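Long-range contacts in laminin subunit ALPHA-1 (Mus musculus, PDB 2JD4), which forms part of laminin-111 of basement membranes, its LG4-5 domain pair probably anchoring the protein at the cell surface: residues S242-L250 with L258-G266; Y208-R219 with S317-G328. The protein carries 4 engineered substitutions. All coordinates share one frame; numbering follows the deposited sequence.

Contact 1 (S242-L250 with L258-G266). With MG (magnesium ion), chain D.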
loop_
_atom_site.group_PDB
_atom_site.type_symbol
_atom_site.label_atom_id
_atom_site.label_comp_id
_atom_site.label_asym_id
_atom_site.label_seq_id
_atom_site.Cartn_x
_atom_site.Cartn_y
_atom_site.Cartn_z
ATOM N N SER A 242 -6.290 5.340 -24.497
ATOM C CA SER A 242 -7.647 5.665 -24.916
ATOM C C SER A 242 -8.070 4.458 -25.757
ATOM O O SER A 242 -7.233 3.630 -26.113
ATOM C CB SER A 242 -7.659 6.918 -25.788
ATOM O OG SER A 242 -6.956 6.692 -26.999
ATOM N N ALA A 243 -9.355 4.353 -26.073
ATOM C CA ALA A 243 -9.832 3.238 -26.881
ATOM C C ALA A 243 -9.484 3.490 -28.351
ATOM O O ALA A 243 -9.796 2.678 -29.223
ATOM C CB ALA A 243 -11.344 3.074 -26.711
ATOM N N LYS A 244 -8.826 4.615 -28.613
ATOM C CA LYS A 244 -8.439 4.982 -29.969
ATOM C C LYS A 244 -6.937 4.876 -30.236
ATOM O O LYS A 244 -6.403 3.769 -30.359
ATOM C CB LYS A 244 -8.921 6.403 -30.287
ATOM C CG LYS A 244 -10.430 6.573 -30.203
ATOM C CD LYS A 244 -10.846 8.000 -30.530
ATOM C CE LYS A 244 -12.347 8.187 -30.372
ATOM N NZ LYS A 244 -13.119 7.288 -31.273
ATOM N N VAL A 245 -6.260 6.025 -30.316
ATOM C CA VAL A 245 -4.826 6.066 -30.605
ATOM C C VAL A 245 -3.919 6.602 -29.477
ATOM O O VAL A 245 -2.937 5.957 -29.094
ATOM C CB VAL A 245 -4.566 6.905 -31.882
ATOM C CG1 VAL A 245 -3.080 6.904 -32.227
ATOM C CG2 VAL A 245 -5.383 6.347 -33.048
ATOM N N ASP A 246 -4.235 7.785 -28.962
ATOM C CA ASP A 246 -3.439 8.399 -27.898
ATOM C C ASP A 246 -3.198 7.464 -26.702
ATOM O O ASP A 246 -4.148 6.945 -26.112
ATOM C CB ASP A 246 -4.124 9.685 -27.427
ATOM C CG ASP A 246 -4.038 10.801 -28.460
ATOM O OD1 ASP A 246 -3.784 10.497 -29.644
ATOM O OD2 ASP A 246 -4.228 11.974 -28.086
ATOM N N ALA A 247 -1.929 7.267 -26.345
ATOM C CA ALA A 247 -1.575 6.395 -25.221
ATOM C C ALA A 247 -0.086 6.403 -24.873
ATOM O O ALA A 247 0.747 6.849 -25.665
ATOM C CB ALA A 247 -2.014 4.966 -25.526
ATOM N N ILE A 248 0.237 5.919 -23.672
ATOM C CA ILE A 248 1.624 5.809 -23.217
ATOM C C ILE A 248 1.798 4.451 -22.536
ATOM O O ILE A 248 0.840 3.901 -21.993
ATOM C CB ILE A 248 2.016 6.919 -22.209
ATOM C CG1 ILE A 248 1.271 6.732 -20.886
ATOM C CG2 ILE A 248 1.703 8.291 -22.798
ATOM C CD1 ILE A 248 1.791 7.631 -19.777
ATOM N N GLY A 249 3.012 3.911 -22.572
ATOM C CA GLY A 249 3.264 2.618 -21.953
ATOM C C GLY A 249 4.695 2.434 -21.481
ATOM O O GLY A 249 5.621 3.011 -22.048
ATOM N N LEU A 250 4.866 1.628 -20.432
ATOM C CA LEU A 250 6.175 1.326 -19.858
ATOM C C LEU A 250 6.192 -0.193 -19.665
ATOM O O LEU A 250 5.300 -0.748 -19.019
ATOM C CB LEU A 250 6.325 2.030 -18.508
ATOM C CG LEU A 250 7.727 2.358 -17.991
ATOM C CD1 LEU A 250 8.390 3.365 -18.921
ATOM C CD2 LEU A 250 7.630 2.937 -16.579
ATOM N N LEU A 258 11.226 -0.343 -22.163
ATOM C CA LEU A 258 10.700 0.464 -23.257
ATOM C C LEU A 258 9.650 1.449 -22.755
ATOM O O LEU A 258 8.788 1.101 -21.939
ATOM C CB LEU A 258 10.065 -0.431 -24.322
ATOM C CG LEU A 258 10.872 -1.628 -24.823
ATOM C CD1 LEU A 258 10.066 -2.382 -25.879
ATOM C CD2 LEU A 258 12.200 -1.153 -25.395
ATOM N N PHE A 259 9.737 2.678 -23.254
ATOM C CA PHE A 259 8.812 3.749 -22.908
ATOM C C PHE A 259 8.205 4.225 -24.230
ATOM O O PHE A 259 8.876 4.899 -25.012
ATOM C CB PHE A 259 9.583 4.879 -22.212
ATOM C CG PHE A 259 8.752 6.091 -21.877
ATOM C CD1 PHE A 259 7.421 5.969 -21.498
ATOM C CD2 PHE A 259 9.330 7.355 -21.877
ATOM C CE1 PHE A 259 6.679 7.086 -21.123
ATOM C CE2 PHE A 259 8.600 8.484 -21.503
ATOM C CZ PHE A 259 7.272 8.350 -21.124
ATOM N N HIS A 260 6.953 3.844 -24.483
ATOM C CA HIS A 260 6.256 4.219 -25.716
ATOM C C HIS A 260 5.301 5.373 -25.479
ATOM O O HIS A 260 4.678 5.472 -24.426
ATOM C CB HIS A 260 5.424 3.054 -26.257
ATOM C CG HIS A 260 6.177 1.770 -26.397
ATOM N ND1 HIS A 260 7.178 1.588 -27.325
ATOM C CD2 HIS A 260 6.057 0.594 -25.733
ATOM C CE1 HIS A 260 7.645 0.356 -27.228
ATOM N NE2 HIS A 260 6.982 -0.267 -26.269
ATOM N N VAL A 261 5.164 6.231 -26.480
ATOM C CA VAL A 261 4.258 7.360 -26.387
ATOM C C VAL A 261 3.644 7.614 -27.760
ATOM O O VAL A 261 4.329 7.506 -28.777
ATOM C CB VAL A 261 5.003 8.631 -25.922
ATOM C CG1 VAL A 261 4.131 9.859 -26.124
ATOM C CG2 VAL A 261 5.381 8.498 -24.452
ATOM N N ASN A 262 2.351 7.923 -27.790
ATOM C CA ASN A 262 1.676 8.216 -29.053
ATOM C C ASN A 262 0.737 9.396 -28.860
ATOM O O ASN A 262 -0.263 9.297 -28.147
ATOM C CB ASN A 262 0.878 7.010 -29.553
ATOM C CG ASN A 262 0.418 7.179 -30.990
ATOM O OD1 ASN A 262 -0.092 8.234 -31.363
ATOM N ND2 ASN A 262 0.595 6.140 -31.805
ATOM N N ASN A 263 1.069 10.511 -29.502
ATOM C CA ASN A 263 0.277 11.731 -29.407
ATOM C C ASN A 263 -0.704 11.872 -30.570
ATOM O O ASN A 263 -1.224 12.959 -30.835
ATOM C CB ASN A 263 1.210 12.941 -29.356
ATOM C CG ASN A 263 2.190 12.868 -28.197
ATOM O OD1 ASN A 263 1.790 12.710 -27.046
ATOM N ND2 ASN A 263 3.480 12.983 -28.498
ATOM N N GLY A 264 -0.956 10.762 -31.260
ATOM C CA GLY A 264 -1.884 10.780 -32.376
ATOM C C GLY A 264 -1.231 10.813 -33.747
ATOM O O GLY A 264 -1.927 10.862 -34.761
ATOM N N ALA A 265 0.098 10.778 -33.782
ATOM C CA ALA A 265 0.831 10.812 -35.046
ATOM C C ALA A 265 1.748 9.610 -35.208
ATOM O O ALA A 265 2.575 9.578 -36.117
ATOM C CB ALA A 265 1.645 12.091 -35.140
ATOM N N GLY A 266 1.607 8.626 -34.325
ATOM C CA GLY A 266 2.445 7.444 -34.406
ATOM C C GLY A 266 3.232 7.193 -33.134
ATOM O O GLY A 266 3.486 8.111 -32.359
HETATM MG MG MG D . -4.782 13.716 -29.354
HETATM O O HOH W 1 -4.349 12.479 -31.157
HETATM O O HOH W 2 -2.891 14.737 -29.657
HETATM O O HOH W 3 -6.648 13.049 -29.107
#
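Residues 247-250 and 258-262 run antiparallel as the two arms of a beta hairpin, held by reciprocal backbone bonds between Ala-247 and Asn-262 and between Gly-249 and His-260; Gly-249 N to His-260 O and His-260 N to Gly-249 O are both 2.9 Å. The non-hydrogen-bonded pairs send their side chains to the face opposite that of Ala-247 and His-260. There Ile-248 and Val-261 run alongside each other off the strands, their CG2 methyls 4.0 Å apart. Next to them Leu-250 slants across Phe-259 and brings its CD1 to 3.8 Å from Phe-259 CD1. Branched aliphatic and aromatic residues suit this face because it looks into the interior of the domain. On the opposite face Gly-249 has no side chain to set beside the imidazole of His-260, which is hydrogen-bonded through ND1 to Thr-269 and through NE2 to Glu-251.

At the open end the hairpin becomes a metal site. Asp-246 binds the magnesium ion through OD2 at 2.2 Å, while its OD1 accepts a hydrogen bond from a metal-bound water; this water and a second one also donate to the carbonyl of Asn-263, a second-shell grip on the hydrated ion. Asn-262 forms an Asx turn, its OD1 accepting from Gly-264 N at 2.7 Å. With CG anti to the backbone N (chi1 -168°), the amide of Asn-262 is brought against Val-245, whose CG1 lies 3.4 Å from OD1. Glycine suits position 264 for its backbone angles, and a beta carbon would also press on Asp-246 OD1.

Strand 247-253 pairs on its other side with 235-241, and 256-262 with 267-272, while Leu-250, Phe-259 and Val-261 pack on strands 286-293 and 296-301 of the facing layer of the laminin G sandwich.

Contact 2 (Y208-R219 with S317-G328); sequences YAALVKEGYKVR and SADTNDPIYVGG. With MG (magnesium ion), chain D.
Antiparallel pairing, interrupted by a corner at residues 213-214 and carrying a classic beta bulge at Tyr-216, joins 208-219 to 317-328 in the second laminin G domain; beyond the bulge the register shifts and a separate bridge follows. Before the corner Leu-211 and Ile-324 exchange two nearly straight backbone bonds; those between Ala-209 and Val-326 differ, straight from Val-326 N but bent to 151° from Ala-209 N. Ala-210 is small enough to lie over a face of the Tyr-325 ring, a CH-pi contact with CB 3.6 Å from CE2. Ile-324 CD1 reaches Val-212 CG2 at 4.0 Å and sits over a face of the Tyr-216 ring. In the bulge, Asn-321 and Asp-322 together face Tyr-216.

Beyond it, where the strands give way to loop, Thr-320 links the two segments: OG1, placed between backbone N and carbonyl carbon (chi1 70°), donates to Tyr-216 O at 2.7 Å and accepts from Val-218 N at 3.0 Å. A valine here would probably strand Val-218 N without its acceptor and reduce the hold on Tyr-216 O to a weak bond from Asp-322 N. Further along, Arg-219 and Ala-318 form a single bridge, and Asp-319 binds magnesium through OD2 at 2.2 Å while its OD1 accepts from Ser-317 OG.

Strand 207-212 also pairs with 369-374, and strand 322-326 with 235-241, whose Leu-238 and Ile-240 pack on Ile-324.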
loop_
_atom_site.group_PDB
_atom_site.type_symbol
_atom_site.label_atom_id
_atom_site.label_comp_id
_atom_site.label_asym_id
_atom_site.label_seq_id
_atom_site.Cartn_x
_atom_site.Cartn_y
_atom_site.Cartn_z
ATOM N N TYR A 208 -3.117 -7.906 -12.670
ATOM C CA TYR A 208 -2.825 -6.474 -12.767
ATOM C C TYR A 208 -3.571 -5.686 -11.693
ATOM O O TYR A 208 -4.367 -6.240 -10.931
ATOM C CB TYR A 208 -3.307 -5.968 -14.130
ATOM C CG TYR A 208 -4.790 -6.205 -14.302
ATOM C CD1 TYR A 208 -5.720 -5.264 -13.870
ATOM C CD2 TYR A 208 -5.265 -7.426 -14.775
ATOM C CE1 TYR A 208 -7.082 -5.534 -13.892
ATOM C CE2 TYR A 208 -6.627 -7.706 -14.802
ATOM C CZ TYR A 208 -7.527 -6.762 -14.355
ATOM O OH TYR A 208 -8.873 -7.055 -14.331
ATOM N N ALA A 209 -3.317 -4.383 -11.656
ATOM C CA ALA A 209 -4.001 -3.484 -10.734
ATOM C C ALA A 209 -4.424 -2.284 -11.576
ATOM O O ALA A 209 -3.615 -1.754 -12.336
ATOM C CB ALA A 209 -3.068 -3.042 -9.625
ATOM N N ALA A 210 -5.689 -1.881 -11.467
ATOM C CA ALA A 210 -6.201 -0.732 -12.228
ATOM C C ALA A 210 -6.592 0.410 -11.284
ATOM O O ALA A 210 -7.350 0.209 -10.331
ATOM C CB ALA A 210 -7.404 -1.151 -13.081
ATOM N N LEU A 211 -6.072 1.603 -11.563
ATOM C CA LEU A 211 -6.315 2.796 -10.743
ATOM C C LEU A 211 -6.943 3.977 -11.508
ATOM O O LEU A 211 -6.803 4.093 -12.726
ATOM C CB LEU A 211 -4.990 3.271 -10.131
ATOM C CG LEU A 211 -4.337 2.515 -8.964
ATOM C CD1 LEU A 211 -4.345 1.025 -9.202
ATOM C CD2 LEU A 211 -2.914 3.025 -8.790
ATOM N N VAL A 212 -7.607 4.862 -10.767
ATOM C CA VAL A 212 -8.246 6.050 -11.332
ATOM C C VAL A 212 -9.350 5.685 -12.319
ATOM O O VAL A 212 -9.214 5.870 -13.533
ATOM C CB VAL A 212 -7.223 6.954 -12.051
ATOM C CG1 VAL A 212 -7.837 8.331 -12.297
ATOM C CG2 VAL A 212 -5.956 7.083 -11.219
ATOM N N LYS A 213 -10.448 5.165 -11.784
ATOM C CA LYS A 213 -11.576 4.756 -12.607
ATOM C C LYS A 213 -12.209 5.923 -13.367
ATOM O O LYS A 213 -12.752 5.736 -14.455
ATOM C CB LYS A 213 -12.630 4.065 -11.738
ATOM C CG LYS A 213 -13.723 3.370 -12.528
ATOM C CD LYS A 213 -14.658 2.597 -11.612
ATOM C CE LYS A 213 -15.706 1.829 -12.406
ATOM N NZ LYS A 213 -16.613 1.047 -11.519
ATOM N N GLU A 214 -12.137 7.126 -12.802
ATOM C CA GLU A 214 -12.724 8.290 -13.461
ATOM C C GLU A 214 -11.910 8.736 -14.680
ATOM O O GLU A 214 -12.380 9.541 -15.490
ATOM C CB GLU A 214 -12.879 9.458 -12.475
ATOM C CG GLU A 214 -11.579 10.063 -11.960
ATOM C CD GLU A 214 -10.943 9.259 -10.840
ATOM O OE1 GLU A 214 -9.964 9.759 -10.242
ATOM O OE2 GLU A 214 -11.414 8.135 -10.555
ATOM N N GLY A 215 -10.692 8.215 -14.803
ATOM C CA GLY A 215 -9.853 8.557 -15.941
ATOM C C GLY A 215 -8.710 9.513 -15.656
ATOM O O GLY A 215 -8.857 10.466 -14.889
ATOM N N TYR A 216 -7.566 9.257 -16.284
ATOM C CA TYR A 216 -6.391 10.102 -16.112
ATOM C C TYR A 216 -6.041 10.713 -17.467
ATOM O O TYR A 216 -6.093 10.030 -18.492
ATOM C CB TYR A 216 -5.202 9.279 -15.597
ATOM C CG TYR A 216 -4.038 10.132 -15.128
ATOM C CD1 TYR A 216 -4.078 10.779 -13.887
ATOM C CD2 TYR A 216 -2.928 10.346 -15.945
ATOM C CE1 TYR A 216 -3.045 11.621 -13.477
ATOM C CE2 TYR A 216 -1.889 11.189 -15.545
ATOM C CZ TYR A 216 -1.955 11.824 -14.309
ATOM O OH TYR A 216 -0.942 12.670 -13.916
ATOM N N LYS A 217 -5.692 11.997 -17.469
ATOM C CA LYS A 217 -5.332 12.691 -18.705
ATOM C C LYS A 217 -3.841 13.010 -18.725
ATOM O O LYS A 217 -3.381 13.876 -17.982
ATOM C CB LYS A 217 -6.125 13.996 -18.832
ATOM C CG LYS A 217 -7.632 13.814 -18.891
ATOM C CD LYS A 217 -8.339 15.159 -18.967
ATOM C CE LYS A 217 -9.846 14.993 -18.913
ATOM N NZ LYS A 217 -10.545 16.305 -18.965
ATOM N N VAL A 218 -3.088 12.324 -19.579
ATOM C CA VAL A 218 -1.652 12.553 -19.664
ATOM C C VAL A 218 -1.345 13.957 -20.185
ATOM O O VAL A 218 -0.530 14.679 -19.610
ATOM C CB VAL A 218 -0.978 11.509 -20.576
ATOM C CG1 VAL A 218 0.498 11.802 -20.704
ATOM C CG2 VAL A 218 -1.187 10.107 -19.996
ATOM N N ARG A 219 -2.000 14.336 -21.278
ATOM C CA ARG A 219 -1.809 15.651 -21.878
ATOM C C ARG A 219 -0.374 15.865 -22.359
ATOM O O ARG A 219 0.241 14.956 -22.912
ATOM C CB ARG A 219 -2.200 16.750 -20.881
ATOM C CG ARG A 219 -3.542 16.509 -20.202
ATOM C CD ARG A 219 -4.703 16.550 -21.181
ATOM N NE ARG A 219 -5.252 17.894 -21.336
ATOM C CZ ARG A 219 -5.842 18.579 -20.360
ATOM N NH1 ARG A 219 -5.962 18.052 -19.148
ATOM N NH2 ARG A 219 -6.317 19.794 -20.596
ATOM N N SER A 317 0.154 16.382 -27.401
ATOM C CA SER A 317 -0.702 15.978 -26.293
ATOM C C SER A 317 -1.182 14.534 -26.382
ATOM O O SER A 317 -1.716 14.106 -27.404
ATOM C CB SER A 317 -1.914 16.910 -26.202
ATOM O OG SER A 317 -2.815 16.489 -25.191
ATOM N N ALA A 318 -0.965 13.776 -25.310
ATOM C CA ALA A 318 -1.422 12.392 -25.256
ATOM C C ALA A 318 -2.785 12.516 -24.603
ATOM O O ALA A 318 -2.911 12.521 -23.375
ATOM C CB ALA A 318 -0.495 11.552 -24.400
ATOM N N ASP A 319 -3.808 12.636 -25.433
ATOM C CA ASP A 319 -5.155 12.816 -24.931
ATOM C C ASP A 319 -5.824 11.559 -24.422
ATOM O O ASP A 319 -6.719 11.010 -25.061
ATOM C CB ASP A 319 -6.008 13.490 -26.001
ATOM C CG ASP A 319 -5.445 14.836 -26.406
ATOM O OD1 ASP A 319 -5.380 15.738 -25.540
ATOM O OD2 ASP A 319 -5.046 14.986 -27.576
ATOM N N THR A 320 -5.367 11.106 -23.259
ATOM C CA THR A 320 -5.937 9.934 -22.622
ATOM C C THR A 320 -6.978 10.463 -21.651
ATOM O O THR A 320 -6.988 11.648 -21.318
ATOM C CB THR A 320 -4.883 9.145 -21.814
ATOM O OG1 THR A 320 -4.497 9.902 -20.659
ATOM C CG2 THR A 320 -3.654 8.870 -22.666
ATOM N N ASN A 321 -7.855 9.578 -21.204
ATOM C CA ASN A 321 -8.898 9.923 -20.251
ATOM C C ASN A 321 -9.354 8.553 -19.805
ATOM O O ASN A 321 -10.540 8.223 -19.861
ATOM C CB ASN A 321 -10.041 10.670 -20.946
ATOM C CG ASN A 321 -10.888 11.470 -19.975
ATOM O OD1 ASN A 321 -11.857 12.122 -20.366
ATOM N ND2 ASN A 321 -10.523 11.427 -18.697
ATOM N N ASP A 322 -8.384 7.759 -19.358
ATOM C CA ASP A 322 -8.645 6.388 -18.958
ATOM C C ASP A 322 -7.888 5.949 -17.706
ATOM O O ASP A 322 -7.023 6.665 -17.205
ATOM C CB ASP A 322 -8.294 5.482 -20.134
ATOM C CG ASP A 322 -9.020 5.890 -21.410
ATOM O OD1 ASP A 322 -9.971 5.192 -21.804
ATOM O OD2 ASP A 322 -8.646 6.917 -22.007
ATOM N N PRO A 323 -8.226 4.762 -17.175
ATOM C CA PRO A 323 -7.561 4.251 -15.973
ATOM C C PRO A 323 -6.087 3.933 -16.185
ATOM O O PRO A 323 -5.620 3.782 -17.315
ATOM C CB PRO A 323 -8.374 2.996 -15.633
ATOM C CG PRO A 323 -9.734 3.312 -16.186
ATOM C CD PRO A 323 -9.396 3.934 -17.516
ATOM N N ILE A 324 -5.357 3.839 -15.081
ATOM C CA ILE A 324 -3.942 3.516 -15.127
ATOM C C ILE A 324 -3.793 2.039 -14.782
ATOM O O ILE A 324 -4.128 1.617 -13.673
ATOM C CB ILE A 324 -3.139 4.340 -14.095
ATOM C CG1 ILE A 324 -3.269 5.837 -14.396
ATOM C CG2 ILE A 324 -1.671 3.925 -14.128
ATOM C CD1 ILE A 324 -2.591 6.721 -13.361
ATOM N N TYR A 325 -3.300 1.257 -15.733
ATOM C CA TYR A 325 -3.104 -0.169 -15.512
ATOM C C TYR A 325 -1.676 -0.445 -15.082
ATOM O O TYR A 325 -0.729 -0.067 -15.767
ATOM C CB TYR A 325 -3.467 -0.959 -16.777
ATOM C CG TYR A 325 -4.961 -1.166 -16.908
ATOM C CD1 TYR A 325 -5.791 -0.151 -17.389
ATOM C CD2 TYR A 325 -5.559 -2.339 -16.438
ATOM C CE1 TYR A 325 -7.186 -0.295 -17.385
ATOM C CE2 TYR A 325 -6.944 -2.494 -16.432
ATOM C CZ TYR A 325 -7.753 -1.466 -16.901
ATOM O OH TYR A 325 -9.124 -1.603 -16.860
ATOM N N VAL A 326 -1.533 -1.095 -13.928
ATOM C CA VAL A 326 -0.214 -1.400 -13.383
ATOM C C VAL A 326 0.103 -2.890 -13.340
ATOM O O VAL A 326 -0.682 -3.686 -12.838
ATOM C CB VAL A 326 -0.076 -0.842 -11.947
ATOM C CG1 VAL A 326 1.345 -1.042 -11.458
ATOM C CG2 VAL A 326 -0.468 0.636 -11.913
ATOM N N GLY A 327 1.260 -3.261 -13.880
ATOM C CA GLY A 327 1.673 -4.658 -13.864
ATOM C C GLY A 327 1.043 -5.585 -14.891
ATOM O O GLY A 327 1.335 -6.788 -14.895
ATOM N N GLY A 328 0.190 -5.044 -15.758
ATOM C CA GLY A 328 -0.468 -5.861 -16.771
ATOM C C GLY A 328 -1.838 -5.315 -17.137
ATOM O O GLY A 328 -2.171 -4.186 -16.774
HETATM MG MG MG D . -4.782 13.716 -29.354
HETATM O O HOH W 2 -2.891 14.737 -29.657
HETATM O O HOH W 3 -6.648 13.049 -29.107
HETATM O O HOH W 1 -4.349 12.479 -31.157
#

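From the N terminus, the first laminin G domain comes before either contact. The chain then lays down 208-219, continues through 222-230 and 235-241, and turns at once into contact 1, a local hairpin closed after only a few residues. Contact 2 closes much later, when 317-328 returns to 208-219, so its long loop encloses the whole of contact 1. Strand 235-241 pairs with both 322-326 and 247-253 and thus joins the two contacts laterally. They also meet at the magnesium ion, to which each supplies one aspartate; Asp-246 OD2 lies 2.8 Å from Asp-319 N, a probable hydrogen bond that ties the hairpin end to the returning segment.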